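Local coordinates for ParB domain protein nuclease (Sulfolobus solfataricus, PDB 5K5D) that probably takes part in archaeal DNA segregation as a ParB-like component of a pNOB8-type partition system, at residues V14-L19 against K75-L80; D37-L42 against L66-K71; T27-N32 against L113-K118; P50-R55 against L80-D85. The protein carries 4 engineered substitutions. One frame throughout, in Å; residues are numbered along the deposited sequence.

Interaction 1 (V14-L19 against K75-L80)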
loop_
_atom_site.group_PDB
_atom_site.type_symbol
_atom_site.label_atom_id
_atom_site.label_comp_id
_atom_site.label_asym_id
_atom_site.label_seq_id
_atom_site.Cartn_x
_atom_site.Cartn_y
_atom_site.Cartn_z
ATOM N N VAL B 14 -22.667 8.887 17.637
ATOM C CA VAL B 14 -22.477 10.325 17.582
ATOM C C VAL B 14 -23.217 10.910 16.391
ATOM O O VAL B 14 -23.570 10.187 15.458
ATOM C CB VAL B 14 -20.985 10.677 17.460
ATOM C CG1 VAL B 14 -20.238 10.243 18.708
ATOM C CG2 VAL B 14 -20.392 10.024 16.228
ATOM N N SER B 15 -23.455 12.221 16.431
ATOM C CA SER B 15 -24.059 12.913 15.301
ATOM C C SER B 15 -23.160 12.731 14.088
ATOM O O SER B 15 -21.934 12.783 14.201
ATOM C CB SER B 15 -24.256 14.401 15.603
ATOM O OG SER B 15 -23.020 15.091 15.648
ATOM N N ILE B 16 -23.772 12.507 12.932
ATOM C CA ILE B 16 -23.020 12.173 11.729
ATOM C C ILE B 16 -22.027 13.273 11.348
ATOM O O ILE B 16 -21.007 13.009 10.712
ATOM C CB ILE B 16 -23.961 11.858 10.549
ATOM C CG1 ILE B 16 -23.181 11.233 9.391
ATOM C CG2 ILE B 16 -24.713 13.109 10.111
ATOM C CD1 ILE B 16 -24.061 10.648 8.323
ATOM N N GLU B 17 -22.319 14.500 11.764
ATOM C CA GLU B 17 -21.483 15.641 11.416
ATOM C C GLU B 17 -20.380 15.886 12.444
ATOM O O GLU B 17 -19.540 16.774 12.272
ATOM C CB GLU B 17 -22.344 16.894 11.249
ATOM C CG GLU B 17 -23.454 16.744 10.219
ATOM C CD GLU B 17 -22.920 16.472 8.825
ATOM O OE1 GLU B 17 -21.920 17.112 8.435
ATOM O OE2 GLU B 17 -23.497 15.616 8.120
ATOM N N LYS B 18 -20.380 15.096 13.511
ATOM C CA LYS B 18 -19.375 15.248 14.555
ATOM C C LYS B 18 -18.017 14.702 14.101
ATOM O O LYS B 18 -16.975 15.072 14.644
ATOM C CB LYS B 18 -19.832 14.560 15.841
ATOM C CG LYS B 18 -18.970 14.863 17.059
ATOM C CD LYS B 18 -19.541 14.211 18.307
ATOM C CE LYS B 18 -18.640 14.428 19.516
ATOM N NZ LYS B 18 -19.210 13.793 20.739
ATOM N N LEU B 19 -18.036 13.834 13.093
ATOM C CA LEU B 19 -16.813 13.210 12.580
ATOM C C LEU B 19 -15.987 14.148 11.702
ATOM O O LEU B 19 -16.482 14.691 10.713
ATOM C CB LEU B 19 -17.146 11.930 11.809
ATOM C CG LEU B 19 -16.988 10.606 12.565
ATOM C CD1 LEU B 19 -16.779 10.836 14.062
ATOM C CD2 LEU B 19 -18.181 9.691 12.301
ATOM N N LYS B 75 -28.414 10.428 10.294
ATOM C CA LYS B 75 -28.206 11.567 11.182
ATOM C C LYS B 75 -27.161 11.272 12.253
ATOM O O LYS B 75 -26.613 12.184 12.868
ATOM C CB LYS B 75 -29.525 11.992 11.835
ATOM C CG LYS B 75 -30.584 12.472 10.850
ATOM C CD LYS B 75 -30.063 13.632 10.008
ATOM C CE LYS B 75 -31.048 14.009 8.911
ATOM N NZ LYS B 75 -30.536 15.125 8.065
ATOM N N GLU B 76 -26.892 9.991 12.475
ATOM C CA GLU B 76 -25.906 9.597 13.472
ATOM C C GLU B 76 -25.273 8.260 13.120
ATOM O O GLU B 76 -25.912 7.387 12.531
ATOM C CB GLU B 76 -26.519 9.565 14.878
ATOM C CG GLU B 76 -27.584 8.508 15.103
ATOM C CD GLU B 76 -28.174 8.572 16.504
ATOM O OE1 GLU B 76 -28.252 9.684 17.072
ATOM O OE2 GLU B 76 -28.550 7.509 17.042
ATOM N N VAL B 77 -24.008 8.107 13.479
ATOM C CA VAL B 77 -23.256 6.932 13.071
ATOM C C VAL B 77 -22.548 6.260 14.244
ATOM O O VAL B 77 -21.948 6.923 15.092
ATOM C CB VAL B 77 -22.256 7.276 11.934
ATOM C CG1 VAL B 77 -21.550 8.589 12.217
ATOM C CG2 VAL B 77 -21.259 6.145 11.723
ATOM N N LYS B 78 -22.649 4.937 14.290
ATOM C CA LYS B 78 -21.957 4.136 15.285
ATOM C C LYS B 78 -20.470 4.130 14.956
ATOM O O LYS B 78 -20.085 3.924 13.806
ATOM C CB LYS B 78 -22.503 2.705 15.273
ATOM C CG LYS B 78 -24.010 2.610 15.492
ATOM C CD LYS B 78 -24.661 1.508 14.645
ATOM C CE LYS B 78 -24.252 0.110 15.082
ATOM N NZ LYS B 78 -22.834 -0.208 14.744
ATOM N N ILE B 79 -19.633 4.367 15.961
ATOM C CA ILE B 79 -18.192 4.366 15.749
ATOM C C ILE B 79 -17.426 3.606 16.831
ATOM O O ILE B 79 -17.963 3.283 17.897
ATOM C CB ILE B 79 -17.619 5.801 15.660
ATOM C CG1 ILE B 79 -17.729 6.516 17.010
ATOM C CG2 ILE B 79 -18.316 6.591 14.567
ATOM C CD1 ILE B 79 -17.054 7.883 17.038
ATOM N N LEU B 80 -16.168 3.307 16.531
ATOM C CA LEU B 80 -15.232 2.846 17.540
ATOM C C LEU B 80 -14.242 3.976 17.804
ATOM O O LEU B 80 -13.354 4.241 16.987
ATOM C CB LEU B 80 -14.500 1.585 17.079
ATOM C CG LEU B 80 -15.372 0.366 16.768
ATOM C CD1 LEU B 80 -14.510 -0.857 16.473
ATOM C CD2 LEU B 80 -16.323 0.078 17.914
#
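V14 and V77 form an antiparallel hydrogen-bonded pair, and beside them S15 and E76 make a non-hydrogen-bonded pair whose CA atoms approach to 4.2 Å. The two central bonds are unequal: V77 N reaches V14 O at 2.9 Å, nearly in line with the carbonyl, whereas V14 N meets V77 O at 3.3 Å from above the carbonyl plane. I16 N continues the ladder to K75 O at 2.9 Å, again from above the plane. The chain of the first segment then folds back in a type I beta turn, closed by K18 N to S15 O.

This pairing illustrates how an outer strand is added to a mixed sheet. In the ParB-like N-terminal fold here, strand 9-15 lies at one edge and strand 76-82 is the inner strand beside it; helix 63-71 packs on I16 and V77, with Y57 alongside V14 and I79.

Within that layer V77 is the apolar centre. Its CG1, set between the backbone N and the carbonyl carbon (chi1 43°), faces L19, whose CD2 touches it at 3.5 Å. The same L19 CD2 lies 3.8 Å from I79 CG2, the two side chains running alongside in opposite senses, so the turn brings L19 back over V77 and I79. V14 and I79 cross at about a right angle, V14 CG2 resting 4.0 Å from I79 CD1. I16 instead lays its CG2 against the backbone, 3.5 Å from K75 O.

Interaction 2 (D37-L42 against L66-K71)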
loop_
_atom_site.group_PDB
_atom_site.type_symbol
_atom_site.label_atom_id
_atom_site.label_comp_id
_atom_site.label_asym_id
_atom_site.label_seq_id
_atom_site.Cartn_x
_atom_site.Cartn_y
_atom_site.Cartn_z
ATOM N N ASP B 37 -21.390 -1.757 -3.340
ATOM C CA ASP B 37 -21.418 -2.869 -2.402
ATOM C C ASP B 37 -21.860 -2.415 -1.009
ATOM O O ASP B 37 -22.922 -2.820 -0.530
ATOM C CB ASP B 37 -20.051 -3.560 -2.339
ATOM C CG ASP B 37 -19.554 -3.996 -3.709
ATOM O OD1 ASP B 37 -19.611 -3.180 -4.656
ATOM O OD2 ASP B 37 -19.109 -5.157 -3.839
ATOM N N LEU B 38 -21.061 -1.572 -0.360
ATOM C CA LEU B 38 -21.438 -1.079 0.965
ATOM C C LEU B 38 -22.419 0.090 0.887
ATOM O O LEU B 38 -22.602 0.833 1.851
ATOM C CB LEU B 38 -20.219 -0.733 1.835
ATOM C CG LEU B 38 -19.025 0.082 1.326
ATOM C CD1 LEU B 38 -17.888 -0.825 0.866
ATOM C CD2 LEU B 38 -19.424 1.063 0.240
ATOM N N GLU B 39 -23.053 0.234 -0.271
ATOM C CA GLU B 39 -24.087 1.239 -0.467
ATOM C C GLU B 39 -25.451 0.611 -0.201
ATOM O O GLU B 39 -26.340 1.245 0.365
ATOM C CB GLU B 39 -24.026 1.785 -1.893
ATOM C CG GLU B 39 -24.634 3.160 -2.074
ATOM C CD GLU B 39 -24.356 3.735 -3.452
ATOM O OE1 GLU B 39 -23.612 4.736 -3.541
ATOM O OE2 GLU B 39 -24.880 3.183 -4.447
ATOM N N LYS B 40 -25.606 -0.646 -0.608
ATOM C CA LYS B 40 -26.848 -1.371 -0.372
ATOM C C LYS B 40 -26.860 -1.952 1.033
ATOM O O LYS B 40 -27.914 -2.066 1.655
ATOM C CB LYS B 40 -27.041 -2.485 -1.403
ATOM C CG LYS B 40 -26.130 -3.677 -1.208
ATOM C CD LYS B 40 -26.930 -4.968 -1.153
ATOM C CE LYS B 40 -27.654 -5.228 -2.462
ATOM N NZ LYS B 40 -28.345 -6.546 -2.456
ATOM N N SER B 41 -25.680 -2.326 1.523
ATOM C CA SER B 41 -25.531 -2.809 2.890
ATOM C C SER B 41 -26.140 -1.797 3.847
ATOM O O SER B 41 -26.959 -2.146 4.698
ATOM C CB SER B 41 -24.052 -3.008 3.228
ATOM O OG SER B 41 -23.385 -3.734 2.210
ATOM N N LEU B 42 -25.742 -0.538 3.693
ATOM C CA LEU B 42 -26.250 0.543 4.529
ATOM C C LEU B 42 -27.696 0.886 4.181
ATOM O O LEU B 42 -28.448 1.376 5.024
ATOM C CB LEU B 42 -25.362 1.785 4.397
ATOM C CG LEU B 42 -23.926 1.647 4.916
ATOM C CD1 LEU B 42 -23.060 2.812 4.451
ATOM C CD2 LEU B 42 -23.915 1.535 6.431
ATOM N N LEU B 66 -19.081 6.706 5.290
ATOM C CA LEU B 66 -19.593 7.940 5.875
ATOM C C LEU B 66 -20.256 8.807 4.809
ATOM O O LEU B 66 -21.313 9.397 5.044
ATOM C CB LEU B 66 -18.482 8.732 6.572
ATOM C CG LEU B 66 -18.976 10.046 7.188
ATOM C CD1 LEU B 66 -19.990 9.774 8.288
ATOM C CD2 LEU B 66 -17.833 10.895 7.717
ATOM N N ASP B 67 -19.625 8.886 3.641
ATOM C CA ASP B 67 -20.147 9.701 2.550
ATOM C C ASP B 67 -21.513 9.196 2.083
ATOM O O ASP B 67 -22.438 9.979 1.853
ATOM C CB ASP B 67 -19.160 9.733 1.380
ATOM C CG ASP B 67 -19.642 10.615 0.242
ATOM O OD1 ASP B 67 -19.471 11.850 0.330
ATOM O OD2 ASP B 67 -20.196 10.074 -0.739
ATOM N N ILE B 68 -21.629 7.881 1.947
ATOM C CA ILE B 68 -22.888 7.256 1.574
ATOM C C ILE B 68 -23.983 7.567 2.597
ATOM O O ILE B 68 -25.086 7.974 2.235
ATOM C CB ILE B 68 -22.721 5.737 1.438
ATOM C CG1 ILE B 68 -21.639 5.428 0.398
ATOM C CG2 ILE B 68 -24.043 5.081 1.079
ATOM C CD1 ILE B 68 -21.300 3.959 0.270
HETATM N N MSE B 69 -23.665 7.392 3.875
HETATM C CA MSE B 69 -24.632 7.604 4.945
HETATM C C MSE B 69 -25.079 9.056 5.021
HETATM O O MSE B 69 -26.227 9.350 5.359
HETATM C CB MSE B 69 -24.040 7.179 6.288
HETATM C CG MSE B 69 -23.837 5.683 6.428
HETATM SE SE MSE B 69 -23.294 5.218 8.237
HETATM C CE MSE B 69 -21.524 6.029 8.223
ATOM N N LYS B 70 -24.154 9.959 4.720
ATOM C CA LYS B 70 -24.452 11.379 4.686
ATOM C C LYS B 70 -25.510 11.639 3.611
ATOM O O LYS B 70 -26.458 12.395 3.827
ATOM C CB LYS B 70 -23.182 12.173 4.382
ATOM C CG LYS B 70 -23.022 13.441 5.201
ATOM C CD LYS B 70 -22.393 13.147 6.551
ATOM C CE LYS B 70 -20.889 12.947 6.434
ATOM N NZ LYS B 70 -20.161 14.229 6.201
ATOM N N LYS B 71 -25.343 10.994 2.458
ATOM C CA LYS B 71 -26.266 11.155 1.337
ATOM C C LYS B 71 -27.575 10.383 1.525
ATOM O O LYS B 71 -28.596 10.735 0.938
ATOM C CB LYS B 71 -25.591 10.753 0.021
ATOM C CG LYS B 71 -24.494 11.712 -0.414
ATOM C CD LYS B 71 -23.620 11.105 -1.493
ATOM C CE LYS B 71 -22.512 12.066 -1.896
ATOM N NZ LYS B 71 -21.685 11.523 -3.010
#
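I68 pushes its two branches against three residues of the facing helix: its CD1 meets L38 CD2 at 3.5 Å, and its CG2 rests 3.7 Å from E39 CG and, more loosely, against L42 CD1. This is helix-on-helix packing within the ParB-like N-terminal domain, helix 37-45 lying beside helix 63-71. The short axes pass 9.9 Å apart at closest, and the signed crossing angle is -47°. No hydrogen bond spans the contact; the touching groups are the aliphatic parts of L38, E39, L42 and I68 together with the side chain of M69.

The contact shows how a charged residue can lend its carbon chain to a core. E39 turns CG anti to its own nitrogen (chi1 -157°), which lays the methylene over I68 while the carboxylate continues outward to long, weak ion pairs with R35 and R43. R35 also forms a salt bridge with D67 on the other helix, so this arginine lies between two acids whose oxygens, E39 OE1 and D67 OD2, are 6.9 Å apart; its charge would be expected to temper their repulsion. D67 is gripped from its own helix as well, K71 NZ sitting 3.1 Å from D67 OD2 on the syn side of the carboxylate.

L38 also touches T64 and R65 of helix 63-71, and its side chain is about 5 Å from a bound citrate. At the other end of the contact L42 straddles the selenomethionine M69, the two side chains crossing at about a right angle. L42 CD1 lies 3.6 Å from M69 CG, and L42 CD2 lies 4.1 Å from M69 SE.

Interaction 3 (T27-N32 against L113-K118). Engineered in segment 27-32: M28 (natural residue Leu).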
loop_
_atom_site.group_PDB
_atom_site.type_symbol
_atom_site.label_atom_id
_atom_site.label_comp_id
_atom_site.label_asym_id
_atom_site.label_seq_id
_atom_site.Cartn_x
_atom_site.Cartn_y
_atom_site.Cartn_z
ATOM N N THR B 27 -7.470 9.457 1.661
ATOM C CA THR B 27 -6.933 9.004 0.386
ATOM C C THR B 27 -5.952 7.849 0.522
ATOM O O THR B 27 -5.314 7.465 -0.453
ATOM C CB THR B 27 -6.241 10.153 -0.367
ATOM O OG1 THR B 27 -5.083 10.580 0.364
ATOM C CG2 THR B 27 -7.204 11.325 -0.546
HETATM N N MSE B 28 -5.837 7.292 1.725
HETATM C CA MSE B 28 -4.947 6.155 1.964
HETATM C C MSE B 28 -5.277 4.961 1.074
HETATM O O MSE B 28 -4.402 4.418 0.394
HETATM C CB MSE B 28 -4.996 5.718 3.430
HETATM C CG MSE B 28 -4.062 6.491 4.347
HETATM SE SE MSE B 28 -2.194 6.378 3.781
HETATM C CE MSE B 28 -2.098 4.468 3.439
ATOM N N VAL B 29 -6.542 4.552 1.093
ATOM C CA VAL B 29 -6.965 3.373 0.352
ATOM C C VAL B 29 -7.220 3.701 -1.110
ATOM O O VAL B 29 -7.969 4.630 -1.421
ATOM C CB VAL B 29 -8.219 2.726 0.970
ATOM C CG1 VAL B 29 -8.727 1.608 0.081
ATOM C CG2 VAL B 29 -7.910 2.207 2.375
ATOM N N PRO B 30 -6.577 2.942 -2.013
ATOM C CA PRO B 30 -6.743 3.133 -3.458
ATOM C C PRO B 30 -8.208 3.000 -3.860
ATOM O O PRO B 30 -8.913 2.133 -3.338
ATOM C CB PRO B 30 -5.924 1.984 -4.058
ATOM C CG PRO B 30 -4.918 1.640 -3.002
ATOM C CD PRO B 30 -5.638 1.849 -1.702
ATOM N N SER B 31 -8.657 3.858 -4.770
ATOM C CA SER B 31 -10.036 3.827 -5.238
ATOM C C SER B 31 -10.375 2.465 -5.831
ATOM O O SER B 31 -9.567 1.867 -6.538
ATOM C CB SER B 31 -10.274 4.926 -6.274
ATOM O OG SER B 31 -9.404 4.770 -7.381
ATOM N N ASN B 32 -11.573 1.980 -5.531
ATOM C CA ASN B 32 -12.004 0.670 -5.993
ATOM C C ASN B 32 -13.480 0.665 -6.380
ATOM O O ASN B 32 -14.108 1.722 -6.469
ATOM C CB ASN B 32 -11.722 -0.386 -4.925
ATOM C CG ASN B 32 -12.189 0.041 -3.552
ATOM O OD1 ASN B 32 -13.355 -0.133 -3.205
ATOM N ND2 ASN B 32 -11.282 0.610 -2.765
ATOM N N LEU B 113 -1.525 -4.109 -2.328
ATOM C CA LEU B 113 -0.080 -3.938 -2.355
ATOM C C LEU B 113 0.274 -2.454 -2.324
ATOM O O LEU B 113 1.203 -2.040 -1.635
ATOM C CB LEU B 113 0.507 -4.592 -3.606
ATOM C CG LEU B 113 0.958 -6.046 -3.483
ATOM C CD1 LEU B 113 1.177 -6.678 -4.858
ATOM C CD2 LEU B 113 2.217 -6.134 -2.633
ATOM N N ALA B 114 -0.473 -1.659 -3.079
ATOM C CA ALA B 114 -0.263 -0.220 -3.109
ATOM C C ALA B 114 -0.560 0.388 -1.745
ATOM O O ALA B 114 0.130 1.307 -1.307
ATOM C CB ALA B 114 -1.125 0.429 -4.191
ATOM N N LEU B 115 -1.584 -0.131 -1.077
ATOM C CA LEU B 115 -1.899 0.306 0.277
ATOM C C LEU B 115 -0.798 -0.145 1.229
ATOM O O LEU B 115 -0.349 0.615 2.086
ATOM C CB LEU B 115 -3.248 -0.256 0.728
ATOM C CG LEU B 115 -3.637 -0.058 2.198
ATOM C CD1 LEU B 115 -3.683 1.413 2.576
ATOM C CD2 LEU B 115 -4.978 -0.722 2.484
ATOM N N PHE B 116 -0.366 -1.389 1.060
ATOM C CA PHE B 116 0.660 -1.968 1.910
ATOM C C PHE B 116 1.918 -1.109 1.899
ATOM O O PHE B 116 2.460 -0.775 2.954
ATOM C CB PHE B 116 0.995 -3.384 1.448
ATOM C CG PHE B 116 1.512 -4.266 2.543
ATOM C CD1 PHE B 116 1.489 -3.837 3.861
ATOM C CD2 PHE B 116 2.024 -5.523 2.258
ATOM C CE1 PHE B 116 1.964 -4.645 4.875
ATOM C CE2 PHE B 116 2.501 -6.339 3.271
ATOM C CZ PHE B 116 2.471 -5.899 4.580
ATOM N N GLN B 117 2.379 -0.755 0.703
ATOM C CA GLN B 117 3.539 0.115 0.573
ATOM C C GLN B 117 3.300 1.483 1.208
ATOM O O GLN B 117 4.166 2.000 1.913
ATOM C CB GLN B 117 3.946 0.284 -0.894
ATOM C CG GLN B 117 5.073 1.284 -1.091
ATOM C CD GLN B 117 5.435 1.487 -2.546
ATOM O OE1 GLN B 117 5.206 0.617 -3.384
ATOM N NE2 GLN B 117 6.002 2.648 -2.856
ATOM N N LYS B 118 2.132 2.069 0.952
ATOM C CA LYS B 118 1.809 3.382 1.504
ATOM C C LYS B 118 1.910 3.338 3.015
ATOM O O LYS B 118 2.407 4.268 3.646
ATOM C CB LYS B 118 0.405 3.827 1.102
ATOM C CG LYS B 118 0.297 4.387 -0.296
ATOM C CD LYS B 118 -1.120 4.850 -0.564
ATOM C CE LYS B 118 -1.344 5.133 -2.038
ATOM N NZ LYS B 118 -2.756 5.517 -2.309
#
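The pyrrolidine ring of P30 is the ring that meets the helix here, turning its CG and CD atoms toward it: P30 CG lies 4.2 Å from A114 CB and P30 CD lies 4.0 Å from L115 CB, with ring and leucine crossing at about a right angle. The planar amide of N32 turns back instead onto its own loop, N32 ND2 meeting P30 O at 2.9 Å in the carbonyl plane, though the oxygen is tilted 20° from the amide plane. The same nitrogen binds citrate, and N32 OD1 bonds S34.

The arrangement is an irregular loop, between helix 23-26 and helix 37-45 of the ParB-like N-terminal region, laid on the long helix 109-128, whose L113, A114, F116 and Q117 pack on the helical region that follows.

M28, an engineered methionine in place of the natural leucine and present as selenomethionine, bends at both chi2 and chi3 (-58° and -46°), which folds its methyl back between two partners: M28 CE is 3.5 Å from L115 CD1 and equally near K118 CB. K118 runs extended in the opposite direction past it, and K118 NZ makes a weak hydrogen bond with M28 O at 3.4 Å. Cutting K118 back to an alanine would probably leave M28 O without this donor and strip the aliphatic cover from beside it. V29, whose side chain also approaches the bound citrate, sets CG2 4.1 Å from L115 CD2.

Interaction 4 (P50-R55 against L80-D85)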
loop_
_atom_site.group_PDB
_atom_site.type_symbol
_atom_site.label_atom_id
_atom_site.label_comp_id
_atom_site.label_asym_id
_atom_site.label_seq_id
_atom_site.Cartn_x
_atom_site.Cartn_y
_atom_site.Cartn_z
ATOM N N PRO B 50 -19.379 -0.544 12.669
ATOM C CA PRO B 50 -19.115 0.849 13.036
ATOM C C PRO B 50 -17.880 1.378 12.323
ATOM O O PRO B 50 -17.050 0.594 11.857
ATOM C CB PRO B 50 -18.856 0.766 14.537
ATOM C CG PRO B 50 -18.276 -0.593 14.731
ATOM C CD PRO B 50 -18.961 -1.484 13.725
ATOM N N LEU B 51 -17.769 2.698 12.235
ATOM C CA LEU B 51 -16.611 3.326 11.626
ATOM C C LEU B 51 -15.502 3.487 12.660
ATOM O O LEU B 51 -15.725 3.304 13.860
ATOM C CB LEU B 51 -16.990 4.679 11.026
ATOM C CG LEU B 51 -18.135 4.642 10.013
ATOM C CD1 LEU B 51 -18.269 5.990 9.333
ATOM C CD2 LEU B 51 -17.909 3.542 8.989
ATOM N N ILE B 52 -14.307 3.829 12.192
ATOM C CA ILE B 52 -13.138 3.900 13.059
ATOM C C ILE B 52 -12.674 5.339 13.239
ATOM O O ILE B 52 -12.280 6.000 12.280
ATOM C CB ILE B 52 -11.974 3.090 12.474
ATOM C CG1 ILE B 52 -12.407 1.645 12.204
ATOM C CG2 ILE B 52 -10.771 3.167 13.388
ATOM C CD1 ILE B 52 -12.962 0.934 13.409
ATOM N N ALA B 53 -12.711 5.820 14.474
ATOM C CA ALA B 53 -12.311 7.191 14.757
ATOM C C ALA B 53 -11.370 7.244 15.949
ATOM O O ALA B 53 -11.325 6.317 16.762
ATOM C CB ALA B 53 -13.529 8.056 15.010
ATOM N N ASP B 54 -10.614 8.331 16.051
ATOM C CA ASP B 54 -9.727 8.497 17.190
ATOM C C ASP B 54 -10.418 9.256 18.322
ATOM O O ASP B 54 -11.629 9.491 18.291
ATOM C CB ASP B 54 -8.418 9.186 16.781
ATOM C CG ASP B 54 -8.578 10.684 16.572
ATOM O OD1 ASP B 54 -9.678 11.230 16.825
ATOM O OD2 ASP B 54 -7.582 11.321 16.169
ATOM N N ARG B 55 -9.627 9.635 19.316
ATOM C CA ARG B 55 -10.118 10.311 20.506
ATOM C C ARG B 55 -10.883 11.593 20.182
ATOM O O ARG B 55 -11.918 11.872 20.779
ATOM C CB ARG B 55 -8.929 10.626 21.410
ATOM C CG ARG B 55 -9.291 10.968 22.826
ATOM C CD ARG B 55 -8.148 10.581 23.747
ATOM N NE ARG B 55 -6.908 11.280 23.425
ATOM C CZ ARG B 55 -5.697 10.771 23.621
ATOM N NH1 ARG B 55 -5.562 9.551 24.120
ATOM N NH2 ARG B 55 -4.619 11.477 23.312
ATOM N N LEU B 80 -16.168 3.307 16.531
ATOM C CA LEU B 80 -15.232 2.846 17.540
ATOM C C LEU B 80 -14.242 3.976 17.804
ATOM O O LEU B 80 -13.354 4.241 16.987
ATOM C CB LEU B 80 -14.500 1.585 17.079
ATOM C CG LEU B 80 -15.372 0.366 16.768
ATOM C CD1 LEU B 80 -14.510 -0.857 16.473
ATOM C CD2 LEU B 80 -16.323 0.078 17.914
ATOM N N LYS B 81 -14.419 4.660 18.931
ATOM C CA LYS B 81 -13.509 5.724 19.325
ATOM C C LYS B 81 -12.317 5.138 20.072
ATOM O O LYS B 81 -12.448 4.646 21.196
ATOM C CB LYS B 81 -14.219 6.761 20.197
ATOM C CG LYS B 81 -13.401 8.021 20.427
ATOM C CD LYS B 81 -14.137 9.030 21.295
ATOM C CE LYS B 81 -14.213 8.567 22.738
ATOM N NZ LYS B 81 -14.916 9.566 23.590
ATOM N N TYR B 82 -11.158 5.183 19.428
ATOM C CA TYR B 82 -9.928 4.691 20.019
ATOM C C TYR B 82 -9.293 5.767 20.883
ATOM O O TYR B 82 -9.425 6.959 20.605
ATOM C CB TYR B 82 -8.957 4.249 18.928
ATOM C CG TYR B 82 -9.309 2.916 18.338
ATOM C CD1 TYR B 82 -10.396 2.776 17.484
ATOM C CD2 TYR B 82 -8.557 1.789 18.635
ATOM C CE1 TYR B 82 -10.724 1.544 16.943
ATOM C CE2 TYR B 82 -8.879 0.555 18.099
ATOM C CZ TYR B 82 -9.962 0.440 17.258
ATOM O OH TYR B 82 -10.279 -0.786 16.732
ATOM N N ASP B 83 -8.596 5.338 21.930
ATOM C CA ASP B 83 -8.050 6.267 22.903
ATOM C C ASP B 83 -6.644 6.730 22.543
ATOM O O ASP B 83 -5.698 6.527 23.296
ATOM C CB ASP B 83 -8.054 5.643 24.293
ATOM C CG ASP B 83 -7.593 6.609 25.358
ATOM O OD1 ASP B 83 -7.919 7.808 25.238
ATOM O OD2 ASP B 83 -6.900 6.175 26.302
ATOM N N PHE B 84 -6.514 7.356 21.385
ATOM C CA PHE B 84 -5.237 7.922 20.986
ATOM C C PHE B 84 -5.465 9.079 20.029
ATOM O O PHE B 84 -6.507 9.163 19.381
ATOM C CB PHE B 84 -4.340 6.862 20.347
ATOM C CG PHE B 84 -4.707 6.527 18.929
ATOM C CD1 PHE B 84 -5.640 5.539 18.655
ATOM C CD2 PHE B 84 -4.112 7.192 17.872
ATOM C CE1 PHE B 84 -5.975 5.225 17.354
ATOM C CE2 PHE B 84 -4.443 6.882 16.568
ATOM C CZ PHE B 84 -5.377 5.897 16.311
ATOM N N ASP B 85 -4.494 9.980 19.964
ATOM C CA ASP B 85 -4.573 11.136 19.090
ATOM C C ASP B 85 -3.858 10.808 17.787
ATOM O O ASP B 85 -2.634 10.687 17.756
ATOM C CB ASP B 85 -3.930 12.347 19.769
ATOM C CG ASP B 85 -4.214 13.642 19.046
ATOM O OD1 ASP B 85 -4.317 13.625 17.802
ATOM O OD2 ASP B 85 -4.337 14.682 19.729
HETATM O O HOH W 1 -5.514 14.663 22.207
#
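L80 N donates to L51 O at 2.7 Å, L80 O accepts from A53 N, and Y82 N continues to A53 O at 2.9 Å: the stagger of a parallel ladder. Strands 51-53 and 76-82 are the central neighbours of the four-stranded mixed sheet, joined through strand 59-61 and helix 63-71. Past the strand ends the backbone pairing resumes once, R55 N to F84 O at 3.2 Å.

The apolar contacts lie on the face of I52 and L80. P50 CG sits 3.7 Å from L80 CG, and I52 CD1 is 3.9 Å from L80 CD1. With an alanine in place of L80 the P50 ring would probably lose its partner and I52 CD1 would keep only the CB, opening a gap at this end of the ladder. I52 CG2 also meets Y82 CE1 obliquely, and both residues also touch L96 of helix 90-99.

Charges gather at the loop end. D54 OD2 and D85 OD1 stand 4.3 Å apart, each with its own donor, S86 for D54 and Q87 N for D85. On the other face K81 NZ reaches E12. R55, bent at chi3 (60°), has F84 CA and D85 N over one guanidinium face. Water 1 donates to D85 OD2 and is weakly bonded by R55 NH2. R55 NH1 closes a salt bridge to D83 OD1 at 3.1 Å, in the guanidinium plane yet approaching from above the carboxylate, 65° out of its plane.

Interactions 1 and 4 use the two edges of strand 76-82: they share L80, their centres are 11 Å apart, and the probable bond from L51 N to K78 O at 3.1 Å carries the ladder from one to the other. Interaction 2 supplies a helical layer on this sheet. M69 CE reaches L51 CD1 at 3.4 Å and V77 CG2 at 3.5 Å, so one selenomethionine methyl touches residues of interactions 1 and 4. Interaction 3 stands apart, with nearest atoms about 6 Å from interaction 2 and about 14 Å from interaction 1. Bound citrate, probably from the crystallisation liquor, lies about 3 Å from the V29 side chain and about 5 Å from that of L38.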